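Local structure of beta-glucoside phosphorylase BglX (Unidentified, 5VQE) at residues A[153-165]-A[476-488]. The protein cleaves beta-glucosides, probably by phosphorolysis that yields glucose 1-phosphate, as a phosphorylase of glycoside hydrolase family 3. Sequence-based numbering, arbitrary orientation.
Sequences MNPENPITNVRTY and FKVSSNQTTIRLV
Glu-156 meets Arg-486 across the contact, its OE1 taking a weak, salt-bridged hydrogen bond from NH1 at 3.4 Å, with carboxylate and guanidinium planes nearly perpendicular (89°). The same OE1 sits against Arg-486 CD, because the arginine chain bends at both chi2 and chi3; its NH2 pairs with Asp-519. An alanine in place of Arg-486 would probably cost Glu-156 its weak salt bridge and Asp-519 this guanidinium partner. Asn-157 OD1 accepts from Ile-159 N at 2.9 Å, in the carbonyl plane, an Asx turn leading into Ile-159. Next comes Pro-158, whose ring packs on the opposing backbone, CG 3.5 Å from Gln-482 O. A water lies 3.0 Å from Pro-158 O and accepts from Ser-479 N. Ile-159 then sends CD1 to Val-478 CG1 (3.6 Å), the two side chains crossing at about a right angle. Asn-161 lays its amide against the end of Ile-485, CG to CD1 3.5 Å, and a further water donates to both Asn-161 OD1 and Phe-476 O. With CG1 anti to its backbone N (chi1 176°), Val-478 also touches CD of Arg-163, 3.7 Å from that CG1. Apolar packing and bridging waters thus carry most of this join between a TIM-barrel loop and a loop of the C-terminal sheet domain, with one weak ionic pair; Val-478 packs on the aliphatic part of Arg-163, while Glu-94 and O3 of the bound fluoroglucose hold its guanidinium.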
loop_
_atom_site.group_PDB
_atom_site.type_symbol
_atom_site.label_atom_id
_atom_site.label_comp_id
_atom_site.label_asym_id
_atom_site.label_seq_id
_atom_site.Cartn_x
_atom_site.Cartn_y
_atom_site.Cartn_z
ATOM N N MET A 153 -2.741 -13.249 6.672
ATOM C CA MET A 153 -2.771 -14.464 7.479
ATOM C C MET A 153 -2.195 -14.218 8.866
ATOM O O MET A 153 -2.832 -14.531 9.878
ATOM C CB MET A 153 -1.984 -15.585 6.800
ATOM C CG MET A 153 -2.614 -16.212 5.602
ATOM S SD MET A 153 -1.737 -17.727 5.146
ATOM C CE MET A 153 -2.628 -18.170 3.652
ATOM N N ASN A 154 -0.994 -13.651 8.933
ATOM C CA ASN A 154 -0.234 -13.598 10.172
ATOM C C ASN A 154 -0.473 -12.265 10.863
ATOM O O ASN A 154 0.027 -11.236 10.385
ATOM C CB ASN A 154 1.255 -13.789 9.883
ATOM C CG ASN A 154 2.061 -14.049 11.140
ATOM O OD1 ASN A 154 1.819 -13.447 12.188
ATOM N ND2 ASN A 154 3.024 -14.954 11.041
ATOM N N PRO A 155 -1.190 -12.222 11.995
ATOM C CA PRO A 155 -1.534 -10.924 12.606
ATOM C C PRO A 155 -0.354 -10.160 13.205
ATOM O O PRO A 155 -0.534 -8.994 13.581
ATOM C CB PRO A 155 -2.542 -11.305 13.706
ATOM C CG PRO A 155 -2.877 -12.751 13.476
ATOM C CD PRO A 155 -1.717 -13.352 12.777
ATOM N N GLU A 156 0.829 -10.760 13.326
ATOM C CA GLU A 156 1.996 -10.041 13.821
ATOM C C GLU A 156 2.800 -9.396 12.703
ATOM O O GLU A 156 3.806 -8.731 12.980
ATOM C CB GLU A 156 2.903 -10.982 14.628
ATOM C CG GLU A 156 2.278 -11.489 15.922
ATOM C CD GLU A 156 2.057 -10.375 16.943
ATOM O OE1 GLU A 156 2.948 -9.508 17.083
ATOM O OE2 GLU A 156 0.993 -10.366 17.600
ATOM N N ASN A 157 2.391 -9.575 11.460
ATOM C CA ASN A 157 3.113 -8.972 10.348
ATOM C C ASN A 157 2.831 -7.475 10.325
ATOM O O ASN A 157 1.659 -7.078 10.241
ATOM C CB ASN A 157 2.697 -9.614 9.031
ATOM C CG ASN A 157 3.577 -9.193 7.879
ATOM O OD1 ASN A 157 3.931 -8.024 7.749
ATOM N ND2 ASN A 157 3.941 -10.148 7.036
ATOM N N PRO A 158 3.850 -6.615 10.399
ATOM C CA PRO A 158 3.611 -5.171 10.486
ATOM C C PRO A 158 3.413 -4.463 9.158
ATOM O O PRO A 158 3.019 -3.290 9.166
ATOM C CB PRO A 158 4.901 -4.668 11.152
ATOM C CG PRO A 158 5.940 -5.561 10.589
ATOM C CD PRO A 158 5.289 -6.927 10.490
ATOM N N ILE A 159 3.694 -5.116 8.033
ATOM C CA ILE A 159 3.712 -4.458 6.733
ATOM C C ILE A 159 2.567 -4.909 5.844
ATOM O O ILE A 159 2.426 -4.401 4.721
ATOM C CB ILE A 159 5.076 -4.660 6.034
ATOM C CG1 ILE A 159 5.313 -3.608 4.950
ATOM C CG2 ILE A 159 5.209 -6.064 5.450
ATOM C CD1 ILE A 159 5.515 -2.204 5.486
ATOM N N THR A 160 1.722 -5.824 6.325
ATOM C CA THR A 160 0.480 -6.174 5.649
ATOM C C THR A 160 -0.673 -5.451 6.341
ATOM O O THR A 160 -0.889 -4.261 6.098
ATOM C CB THR A 160 0.297 -7.691 5.643
ATOM O OG1 THR A 160 0.553 -8.219 6.953
ATOM C CG2 THR A 160 1.276 -8.327 4.648
ATOM N N ASN A 161 -1.393 -6.134 7.227
ATOM C CA ASN A 161 -2.310 -5.472 8.171
ATOM C C ASN A 161 -3.342 -4.680 7.369
ATOM O O ASN A 161 -3.921 -5.226 6.414
ATOM C CB ASN A 161 -1.467 -4.653 9.141
ATOM C CG ASN A 161 -2.206 -4.321 10.417
ATOM O OD1 ASN A 161 -2.713 -3.205 10.597
ATOM N ND2 ASN A 161 -2.275 -5.295 11.320
ATOM N N VAL A 162 -3.584 -3.406 7.685
ATOM C CA VAL A 162 -4.652 -2.663 7.028
ATOM C C VAL A 162 -4.364 -2.357 5.568
ATOM O O VAL A 162 -5.254 -1.862 4.878
ATOM C CB VAL A 162 -4.951 -1.333 7.754
ATOM C CG1 VAL A 162 -5.474 -1.601 9.153
ATOM C CG2 VAL A 162 -3.733 -0.426 7.789
ATOM N N ARG A 163 -3.152 -2.623 5.075
ATOM C CA ARG A 163 -2.881 -2.438 3.653
ATOM C C ARG A 163 -3.530 -3.517 2.799
ATOM O O ARG A 163 -3.575 -3.368 1.570
ATOM C CB ARG A 163 -1.372 -2.417 3.395
ATOM C CG ARG A 163 -0.637 -1.244 4.047
ATOM C CD ARG A 163 0.864 -1.382 3.857
ATOM N NE ARG A 163 1.303 -1.017 2.515
ATOM C CZ ARG A 163 2.430 -1.444 1.954
ATOM N NH1 ARG A 163 3.239 -2.270 2.614
ATOM N NH2 ARG A 163 2.745 -1.058 0.727
ATOM N N THR A 164 -4.022 -4.588 3.412
ATOM C CA THR A 164 -4.671 -5.683 2.711
ATOM C C THR A 164 -6.186 -5.557 2.816
ATOM O O THR A 164 -6.727 -4.786 3.612
ATOM C CB THR A 164 -4.247 -7.045 3.280
ATOM O OG1 THR A 164 -4.923 -7.279 4.522
ATOM C CG2 THR A 164 -2.745 -7.129 3.498
ATOM N N TYR A 165 -6.870 -6.353 1.997
ATOM C CA TYR A 165 -8.304 -6.554 2.105
ATOM C C TYR A 165 -8.649 -7.673 3.082
ATOM O O TYR A 165 -9.735 -8.260 2.998
ATOM C CB TYR A 165 -8.905 -6.844 0.723
ATOM C CG TYR A 165 -8.751 -5.695 -0.241
ATOM C CD1 TYR A 165 -9.365 -4.473 0.000
ATOM C CD2 TYR A 165 -7.982 -5.824 -1.390
ATOM C CE1 TYR A 165 -9.216 -3.412 -0.871
ATOM C CE2 TYR A 165 -7.833 -4.763 -2.271
ATOM C CZ TYR A 165 -8.448 -3.564 -2.001
ATOM O OH TYR A 165 -8.293 -2.511 -2.867
ATOM N N PHE A 476 -1.827 2.831 15.472
ATOM C CA PHE A 476 -0.520 2.231 15.200
ATOM C C PHE A 476 -0.476 1.867 13.721
ATOM O O PHE A 476 -1.000 0.830 13.303
ATOM C CB PHE A 476 -0.267 1.046 16.124
ATOM C CG PHE A 476 0.106 1.477 17.513
ATOM C CD1 PHE A 476 1.434 1.533 17.902
ATOM C CD2 PHE A 476 -0.870 1.905 18.401
ATOM C CE1 PHE A 476 1.781 1.969 19.176
ATOM C CE2 PHE A 476 -0.526 2.346 19.675
ATOM C CZ PHE A 476 0.800 2.378 20.057
ATOM N N LYS A 477 0.146 2.745 12.943
ATOM C CA LYS A 477 0.061 2.714 11.494
ATOM C C LYS A 477 1.231 1.938 10.912
ATOM O O LYS A 477 2.299 1.830 11.524
ATOM C CB LYS A 477 0.053 4.134 10.924
ATOM C CG LYS A 477 1.376 4.876 11.084
ATOM N N VAL A 478 1.010 1.392 9.716
ATOM C CA VAL A 478 2.084 0.747 8.976
ATOM C C VAL A 478 3.077 1.798 8.502
ATOM O O VAL A 478 2.697 2.902 8.086
ATOM C CB VAL A 478 1.522 -0.042 7.781
ATOM C CG1 VAL A 478 2.667 -0.618 6.963
ATOM C CG2 VAL A 478 0.582 -1.149 8.247
ATOM N N SER A 479 4.359 1.449 8.539
ATOM C CA SER A 479 5.388 2.317 7.982
ATOM C C SER A 479 6.655 1.503 7.763
ATOM O O SER A 479 7.056 0.726 8.637
ATOM C CB SER A 479 5.664 3.514 8.901
ATOM O OG SER A 479 6.341 4.539 8.197
ATOM N N SER A 480 7.274 1.687 6.596
ATOM C CA SER A 480 8.506 0.992 6.243
ATOM C C SER A 480 9.498 0.996 7.400
ATOM O O SER A 480 9.703 2.017 8.060
ATOM C CB SER A 480 9.143 1.659 5.020
ATOM O OG SER A 480 8.269 1.644 3.903
ATOM N N ASN A 481 10.110 -0.167 7.637
ATOM C CA ASN A 481 11.235 -0.348 8.557
ATOM C C ASN A 481 10.820 -0.367 10.022
ATOM O O ASN A 481 11.657 -0.138 10.903
ATOM C CB ASN A 481 12.313 0.722 8.345
ATOM C CG ASN A 481 12.886 0.700 6.939
ATOM O OD1 ASN A 481 13.682 -0.174 6.595
ATOM N ND2 ASN A 481 12.484 1.661 6.118
ATOM N N GLN A 482 9.551 -0.639 10.316
ATOM C CA GLN A 482 9.115 -0.954 11.669
ATOM C C GLN A 482 9.027 -2.467 11.803
ATOM O O GLN A 482 8.487 -3.141 10.920
ATOM C CB GLN A 482 7.761 -0.310 11.977
ATOM C CG GLN A 482 7.775 1.208 11.887
ATOM C CD GLN A 482 6.385 1.824 11.966
ATOM O OE1 GLN A 482 5.386 1.195 11.603
ATOM N NE2 GLN A 482 6.318 3.066 12.443
ATOM N N THR A 483 9.578 -3.003 12.892
ATOM C CA THR A 483 9.456 -4.431 13.144
ATOM C C THR A 483 8.195 -4.766 13.929
ATOM O O THR A 483 7.861 -5.948 14.058
ATOM C CB THR A 483 10.695 -4.977 13.884
ATOM O OG1 THR A 483 10.473 -4.984 15.299
ATOM C CG2 THR A 483 11.950 -4.158 13.562
ATOM N N THR A 484 7.478 -3.759 14.429
ATOM C CA THR A 484 6.206 -3.984 15.096
ATOM C C THR A 484 5.290 -2.781 14.907
ATOM O O THR A 484 5.744 -1.639 14.793
ATOM C CB THR A 484 6.386 -4.253 16.598
ATOM O OG1 THR A 484 5.246 -4.966 17.092
ATOM C CG2 THR A 484 6.545 -2.946 17.394
ATOM N N ILE A 485 3.991 -3.064 14.866
ATOM C CA ILE A 485 2.945 -2.075 15.082
ATOM C C ILE A 485 2.074 -2.486 16.263
ATOM O O ILE A 485 0.903 -2.128 16.343
ATOM C CB ILE A 485 2.097 -1.854 13.814
ATOM C CG1 ILE A 485 1.476 -3.172 13.354
ATOM C CG2 ILE A 485 2.948 -1.223 12.720
ATOM C CD1 ILE A 485 0.478 -3.017 12.210
ATOM N N ARG A 486 2.648 -3.283 17.160
ATOM C CA ARG A 486 1.995 -3.652 18.399
ATOM C C ARG A 486 1.763 -2.418 19.257
ATOM O O ARG A 486 2.445 -1.394 19.130
ATOM C CB ARG A 486 2.850 -4.657 19.171
ATOM C CG ARG A 486 2.992 -6.011 18.491
ATOM C CD ARG A 486 1.839 -6.930 18.824
ATOM N NE ARG A 486 1.726 -7.136 20.259
ATOM C CZ ARG A 486 2.488 -7.969 20.959
ATOM N NH1 ARG A 486 3.424 -8.690 20.357
ATOM N NH2 ARG A 486 2.308 -8.081 22.265
ATOM N N LEU A 487 0.786 -2.534 20.146
ATOM C CA LEU A 487 0.507 -1.478 21.103
ATOM C C LEU A 487 1.721 -1.236 21.987
ATOM O O LEU A 487 2.208 -2.155 22.653
ATOM C CB LEU A 487 -0.704 -1.855 21.951
ATOM C CG LEU A 487 -1.801 -0.803 22.068
ATOM C CD1 LEU A 487 -2.922 -1.343 22.940
ATOM C CD2 LEU A 487 -1.253 0.494 22.643
ATOM N N VAL A 488 2.218 -0.003 21.971
ATOM C CA VAL A 488 3.313 0.444 22.823
ATOM C C VAL A 488 2.813 1.658 23.592
ATOM O O VAL A 488 2.239 2.577 22.998
ATOM C CB VAL A 488 4.570 0.785 21.997
ATOM C CG1 VAL A 488 5.670 1.373 22.878
ATOM C CG2 VAL A 488 5.077 -0.452 21.268
HETATM O O HOH W 1 3.540 -5.825 14.614
HETATM O O HOH W 2 4.883 -0.994 9.576
HETATM O O HOH W 3 -2.110 -0.574 11.301
#